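Long-range contact in nird-like protein (Hydrogenobacter thermophilus, PDB 4CH7), which catalyses the decarboxylation of siroheme to 12,18-didecarboxysiroheme in heme d1 biosynthesis: residues Asn3-Asp15 / Val30-Leu44. Residues are numbered along the deposited sequence; the frame is centred on the assembly and turned at random.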
loop_
_atom_site.group_PDB
_atom_site.type_symbol
_atom_site.label_atom_id
_atom_site.label_comp_id
_atom_site.label_asym_id
_atom_site.label_seq_id
_atom_site.Cartn_x
_atom_site.Cartn_y
_atom_site.Cartn_z
ATOM N N ASN A 3 -12.360 -19.516 22.459
ATOM C CA ASN A 3 -12.816 -18.178 22.818
ATOM C C ASN A 3 -13.508 -17.489 21.644
ATOM O O ASN A 3 -13.025 -17.540 20.511
ATOM C CB ASN A 3 -11.641 -17.339 23.326
ATOM C CG ASN A 3 -12.086 -16.067 24.031
ATOM O OD1 ASN A 3 -12.957 -15.344 23.550
ATOM N ND2 ASN A 3 -11.481 -15.789 25.179
ATOM N N GLU A 4 -14.644 -16.854 21.926
ATOM C CA GLU A 4 -15.402 -16.124 20.913
ATOM C C GLU A 4 -14.566 -15.003 20.315
ATOM O O GLU A 4 -14.446 -14.893 19.097
ATOM C CB GLU A 4 -16.684 -15.534 21.507
ATOM C CG GLU A 4 -17.775 -16.546 21.826
ATOM C CD GLU A 4 -19.108 -15.882 22.104
ATOM O OE1 GLU A 4 -19.225 -14.664 21.857
ATOM O OE2 GLU A 4 -20.037 -16.576 22.563
ATOM N N PHE A 5 -14.009 -14.166 21.187
ATOM C CA PHE A 5 -13.122 -13.082 20.783
ATOM C C PHE A 5 -12.053 -13.582 19.822
ATOM O O PHE A 5 -11.852 -13.010 18.753
ATOM C CB PHE A 5 -12.459 -12.462 22.014
ATOM C CG PHE A 5 -11.150 -11.786 21.720
ATOM C CD1 PHE A 5 -11.121 -10.498 21.203
ATOM C CD2 PHE A 5 -9.945 -12.436 21.965
ATOM C CE1 PHE A 5 -9.917 -9.869 20.932
ATOM C CE2 PHE A 5 -8.741 -11.818 21.691
ATOM C CZ PHE A 5 -8.725 -10.531 21.176
ATOM N N ASP A 6 -11.380 -14.658 20.215
ATOM C CA ASP A 6 -10.322 -15.254 19.408
ATOM C C ASP A 6 -10.842 -15.784 18.070
ATOM O O ASP A 6 -10.209 -15.591 17.033
ATOM C CB ASP A 6 -9.635 -16.380 20.187
ATOM C CG ASP A 6 -8.743 -15.863 21.301
ATOM O OD1 ASP A 6 -9.262 -15.531 22.387
ATOM O OD2 ASP A 6 -7.515 -15.795 21.087
ATOM N N LYS A 7 -11.994 -16.452 18.100
ATOM C CA LYS A 7 -12.601 -17.004 16.886
ATOM C C LYS A 7 -13.069 -15.920 15.917
ATOM O O LYS A 7 -12.892 -16.038 14.706
ATOM C CB LYS A 7 -13.777 -17.917 17.235
ATOM C CG LYS A 7 -13.423 -19.386 17.359
ATOM C CD LYS A 7 -14.662 -20.209 17.657
ATOM C CE LYS A 7 -15.350 -19.724 18.920
ATOM N NZ LYS A 7 -16.595 -20.486 19.205
ATOM N N ILE A 8 -13.677 -14.872 16.462
ATOM C CA ILE A 8 -14.181 -13.760 15.664
ATOM C C ILE A 8 -13.037 -12.961 15.055
ATOM O O ILE A 8 -13.038 -12.677 13.856
ATOM C CB ILE A 8 -15.041 -12.819 16.517
ATOM C CG1 ILE A 8 -16.335 -13.504 16.939
ATOM C CG2 ILE A 8 -15.364 -11.554 15.757
ATOM C CD1 ILE A 8 -17.153 -12.694 17.915
ATOM N N LEU A 9 -12.077 -12.586 15.897
ATOM C CA LEU A 9 -10.884 -11.867 15.463
ATOM C C LEU A 9 -10.182 -12.612 14.333
ATOM O O LEU A 9 -9.763 -12.012 13.344
ATOM C CB LEU A 9 -9.921 -11.686 16.638
ATOM C CG LEU A 9 -8.530 -11.167 16.274
ATOM C CD1 LEU A 9 -8.624 -9.751 15.737
ATOM C CD2 LEU A 9 -7.577 -11.241 17.456
ATOM N N LYS A 10 -10.070 -13.926 14.491
ATOM C CA LYS A 10 -9.440 -14.784 13.495
ATOM C C LYS A 10 -10.215 -14.814 12.175
ATOM O O LYS A 10 -9.620 -14.782 11.097
ATOM C CB LYS A 10 -9.298 -16.207 14.049
ATOM C CG LYS A 10 -8.771 -17.224 13.048
ATOM C CD LYS A 10 -8.852 -18.642 13.593
ATOM C CE LYS A 10 -8.243 -19.642 12.622
ATOM N NZ LYS A 10 -8.918 -19.629 11.294
ATOM N N ILE A 11 -11.541 -14.868 12.262
ATOM C CA ILE A 11 -12.380 -15.097 11.083
ATOM C C ILE A 11 -12.607 -13.852 10.217
ATOM O O ILE A 11 -12.831 -13.968 9.013
ATOM C CB ILE A 11 -13.742 -15.749 11.468
ATOM C CG1 ILE A 11 -14.357 -16.478 10.270
ATOM C CG2 ILE A 11 -14.710 -14.720 12.037
ATOM C CD1 ILE A 11 -15.645 -17.219 10.589
ATOM N N ILE A 12 -12.545 -12.669 10.822
ATOM C CA ILE A 12 -12.748 -11.428 10.075
ATOM C C ILE A 12 -11.465 -10.958 9.392
ATOM O O ILE A 12 -11.453 -9.938 8.694
ATOM C CB ILE A 12 -13.282 -10.305 10.971
ATOM C CG1 ILE A 12 -12.294 -9.997 12.101
ATOM C CG2 ILE A 12 -14.637 -10.686 11.522
ATOM C CD1 ILE A 12 -12.745 -8.876 13.027
ATOM N N GLN A 13 -10.389 -11.706 9.607
ATOM C CA GLN A 13 -9.128 -11.450 8.927
ATOM C C GLN A 13 -9.031 -12.341 7.697
ATOM O O GLN A 13 -8.202 -12.113 6.815
ATOM C CB GLN A 13 -7.950 -11.698 9.865
ATOM C CG GLN A 13 -7.911 -10.761 11.063
ATOM C CD GLN A 13 -6.816 -11.113 12.049
ATOM O OE1 GLN A 13 -5.630 -11.049 11.730
ATOM N NE2 GLN A 13 -7.211 -11.489 13.258
ATOM N N LYS A 14 -9.886 -13.359 7.649
ATOM C CA LYS A 14 -10.024 -14.186 6.458
ATOM C C LYS A 14 -10.894 -13.439 5.458
ATOM O O LYS A 14 -11.636 -12.530 5.837
ATOM C CB LYS A 14 -10.661 -15.532 6.806
ATOM C CG LYS A 14 -9.913 -16.316 7.873
ATOM C CD LYS A 14 -10.453 -17.731 8.014
ATOM C CE LYS A 14 -10.192 -18.558 6.768
ATOM N NZ LYS A 14 -10.498 -20.003 6.980
ATOM N N ASP A 15 -10.794 -13.805 4.184
ATOM C CA ASP A 15 -11.616 -13.180 3.153
ATOM C C ASP A 15 -13.096 -13.373 3.469
ATOM O O ASP A 15 -13.549 -14.491 3.708
ATOM C CB ASP A 15 -11.284 -13.757 1.778
ATOM C CG ASP A 15 -12.033 -13.062 0.656
ATOM O OD1 ASP A 15 -12.491 -11.916 0.857
ATOM O OD2 ASP A 15 -12.155 -13.659 -0.434
ATOM N N VAL A 30 -18.747 -19.242 13.303
ATOM C CA VAL A 30 -18.245 -18.974 14.650
ATOM C C VAL A 30 -19.092 -19.694 15.702
ATOM O O VAL A 30 -18.568 -20.202 16.698
ATOM C CB VAL A 30 -18.166 -17.454 14.934
ATOM C CG1 VAL A 30 -18.103 -17.171 16.427
ATOM C CG2 VAL A 30 -16.959 -16.851 14.227
ATOM N N GLY A 31 -20.399 -19.755 15.467
ATOM C CA GLY A 31 -21.292 -20.441 16.381
ATOM C C GLY A 31 -22.018 -19.504 17.323
ATOM O O GLY A 31 -22.475 -19.920 18.388
ATOM N N ILE A 32 -22.126 -18.238 16.932
ATOM C CA ILE A 32 -22.856 -17.262 17.731
ATOM C C ILE A 32 -23.908 -16.540 16.896
ATOM O O ILE A 32 -23.855 -16.554 15.665
ATOM C CB ILE A 32 -21.914 -16.221 18.370
ATOM C CG1 ILE A 32 -21.206 -15.400 17.293
ATOM C CG2 ILE A 32 -20.898 -16.895 19.284
ATOM C CD1 ILE A 32 -20.252 -14.373 17.854
ATOM N N GLU A 33 -24.865 -15.916 17.574
ATOM C CA GLU A 33 -25.923 -15.160 16.911
ATOM C C GLU A 33 -25.326 -13.967 16.166
ATOM O O GLU A 33 -24.355 -13.369 16.630
ATOM C CB GLU A 33 -26.958 -14.711 17.944
ATOM C CG GLU A 33 -28.190 -14.039 17.368
ATOM C CD GLU A 33 -28.076 -12.533 17.364
ATOM O OE1 GLU A 33 -27.203 -12.000 18.081
ATOM O OE2 GLU A 33 -28.861 -11.884 16.645
ATOM N N GLU A 34 -25.894 -13.636 15.007
ATOM C CA GLU A 34 -25.307 -12.632 14.116
ATOM C C GLU A 34 -25.203 -11.240 14.734
ATOM O O GLU A 34 -24.169 -10.578 14.608
ATOM C CB GLU A 34 -26.076 -12.559 12.794
ATOM C CG GLU A 34 -25.451 -11.604 11.780
ATOM C CD GLU A 34 -26.266 -11.472 10.512
ATOM O OE1 GLU A 34 -27.313 -12.144 10.406
ATOM O OE2 GLU A 34 -25.858 -10.696 9.623
ATOM N N GLY A 35 -26.274 -10.795 15.385
ATOM C CA GLY A 35 -26.280 -9.500 16.042
ATOM C C GLY A 35 -25.161 -9.395 17.058
ATOM O O GLY A 35 -24.505 -8.358 17.170
ATOM N N LYS A 36 -24.937 -10.482 17.791
ATOM C CA LYS A 36 -23.851 -10.544 18.759
ATOM C C LYS A 36 -22.490 -10.491 18.067
ATOM O O LYS A 36 -21.573 -9.817 18.541
ATOM C CB LYS A 36 -23.963 -11.805 19.614
ATOM C CG LYS A 36 -22.831 -11.948 20.617
ATOM C CD LYS A 36 -23.106 -13.048 21.623
ATOM C CE LYS A 36 -21.983 -13.136 22.640
ATOM N NZ LYS A 36 -22.243 -14.162 23.684
ATOM N N LEU A 37 -22.364 -11.200 16.946
ATOM C CA LEU A 37 -21.139 -11.156 16.152
ATOM C C LEU A 37 -20.853 -9.728 15.711
ATOM O O LEU A 37 -19.741 -9.234 15.878
ATOM C CB LEU A 37 -21.235 -12.070 14.925
ATOM C CG LEU A 37 -20.114 -11.891 13.896
ATOM C CD1 LEU A 37 -18.779 -12.283 14.497
ATOM C CD2 LEU A 37 -20.377 -12.676 12.622
ATOM N N LEU A 38 -21.874 -9.074 15.162
ATOM C CA LEU A 38 -21.759 -7.705 14.663
ATOM C C LEU A 38 -21.257 -6.712 15.711
ATOM O O LEU A 38 -20.248 -6.037 15.498
ATOM C CB LEU A 38 -23.099 -7.232 14.094
ATOM C CG LEU A 38 -23.434 -7.708 12.681
ATOM C CD1 LEU A 38 -24.750 -7.122 12.206
ATOM C CD2 LEU A 38 -22.313 -7.344 11.732
ATOM N N LYS A 39 -21.963 -6.624 16.837
ATOM C CA LYS A 39 -21.599 -5.692 17.902
ATOM C C LYS A 39 -20.187 -5.953 18.427
ATOM O O LYS A 39 -19.467 -5.019 18.785
ATOM C CB LYS A 39 -22.622 -5.738 19.043
ATOM C CG LYS A 39 -22.275 -4.830 20.218
ATOM C CD LYS A 39 -23.379 -4.785 21.257
ATOM C CE LYS A 39 -22.884 -4.152 22.548
ATOM N NZ LYS A 39 -21.820 -4.971 23.192
ATOM N N THR A 40 -19.789 -7.222 18.448
ATOM C CA THR A 40 -18.432 -7.585 18.840
ATOM C C THR A 40 -17.386 -7.004 17.875
ATOM O O THR A 40 -16.403 -6.413 18.321
ATOM C CB THR A 40 -18.257 -9.113 18.988
ATOM O OG1 THR A 40 -19.096 -9.591 20.050
ATOM C CG2 THR A 40 -16.812 -9.449 19.316
ATOM N N ILE A 41 -17.610 -7.160 16.567
ATOM C CA ILE A 41 -16.710 -6.607 15.545
ATOM C C ILE A 41 -16.433 -5.133 15.796
ATOM O O ILE A 41 -15.289 -4.680 15.704
ATOM C CB ILE A 41 -17.298 -6.692 14.117
ATOM C CG1 ILE A 41 -17.872 -8.076 13.823
ATOM C CG2 ILE A 41 -16.233 -6.321 13.083
ATOM C CD1 ILE A 41 -16.835 -9.147 13.723
ATOM N N GLU A 42 -17.498 -4.393 16.094
ATOM C CA GLU A 42 -17.405 -2.966 16.364
ATOM C C GLU A 42 -16.410 -2.702 17.486
ATOM O O GLU A 42 -15.551 -1.836 17.362
ATOM C CB GLU A 42 -18.777 -2.406 16.744
ATOM C CG GLU A 42 -19.885 -2.714 15.743
ATOM C CD GLU A 42 -21.203 -2.068 16.125
ATOM O OE1 GLU A 42 -21.358 -1.679 17.301
ATOM O OE2 GLU A 42 -22.083 -1.949 15.246
ATOM N N LYS A 43 -16.537 -3.458 18.576
ATOM C CA LYS A 43 -15.618 -3.359 19.705
ATOM C C LYS A 43 -14.172 -3.496 19.256
ATOM O O LYS A 43 -13.315 -2.711 19.655
ATOM C CB LYS A 43 -15.923 -4.436 20.746
ATOM C CG LYS A 43 -17.088 -4.130 21.670
ATOM C CD LYS A 43 -17.223 -5.218 22.725
ATOM C CE LYS A 43 -18.345 -4.918 23.703
ATOM N NZ LYS A 43 -18.573 -6.057 24.637
ATOM N N LEU A 44 -13.906 -4.494 18.420
ATOM C CA LEU A 44 -12.550 -4.738 17.944
ATOM C C LEU A 44 -12.004 -3.585 17.099
ATOM O O LEU A 44 -10.809 -3.305 17.149
ATOM C CB LEU A 44 -12.453 -6.077 17.199
ATOM C CG LEU A 44 -12.506 -7.334 18.075
ATOM C CD1 LEU A 44 -13.813 -8.079 17.896
ATOM C CD2 LEU A 44 -11.329 -8.252 17.790
#
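Helix-on-helix apolar packing with a polar fringe joins Glu4, Ile8 and Ile12 to the turn and helix of 30-44, within the N-terminal helix-turn-helix domain. The axes of helices 4-11 and 34-44 pass 10.6 Å apart and cross at -78°. Ile8 is a knob in a hole formed by Val30, Leu37, Thr40 and Ile41. With CG1 anti to the carbonyl carbon (chi1 -68°) and the chain then extended, its CD1 runs in between Ile32 CD1 (3.5 Å) and Thr40 CG2 (3.6 Å), while the other branch, CG2, rests on Ile41 CD1. That same Ile41 methyl meets Ile12 CG2 at 3.5 Å, a tight fit. To one flank Ile11 CG2 touches Val30 CG2; beyond the other, Leu44 CD2 lies 3.7 Å from Leu9 CD1 and also reaches Phe5 CE1 obliquely. Thr40 turns its methyl to Ile8 while its OG1, on the other branch, donates to Lys36 O. Nearer the start of helix 4-11, the carboxylate of Glu4 lies over Ile32 CG2 and meets the extended Lys36 at about a right angle, in a long, weak salt bridge (OE2 to NZ 3.5 Å). An alanine in place of Glu4 would probably leave Lys36 without this partner and Ile32 CG2 less covered. Lys7 NZ donates to Val30 O (3.2 Å) in the carbonyl plane, where Gly31 ends helix 22-30 in a Schellman motif. Past the end of helix 4-11, Ile12 makes backbone hydrogen bonds with Ala222 of strand 217-222. Three helices packed around a small apolar core in this way are characteristic of the helix-turn-helix domain.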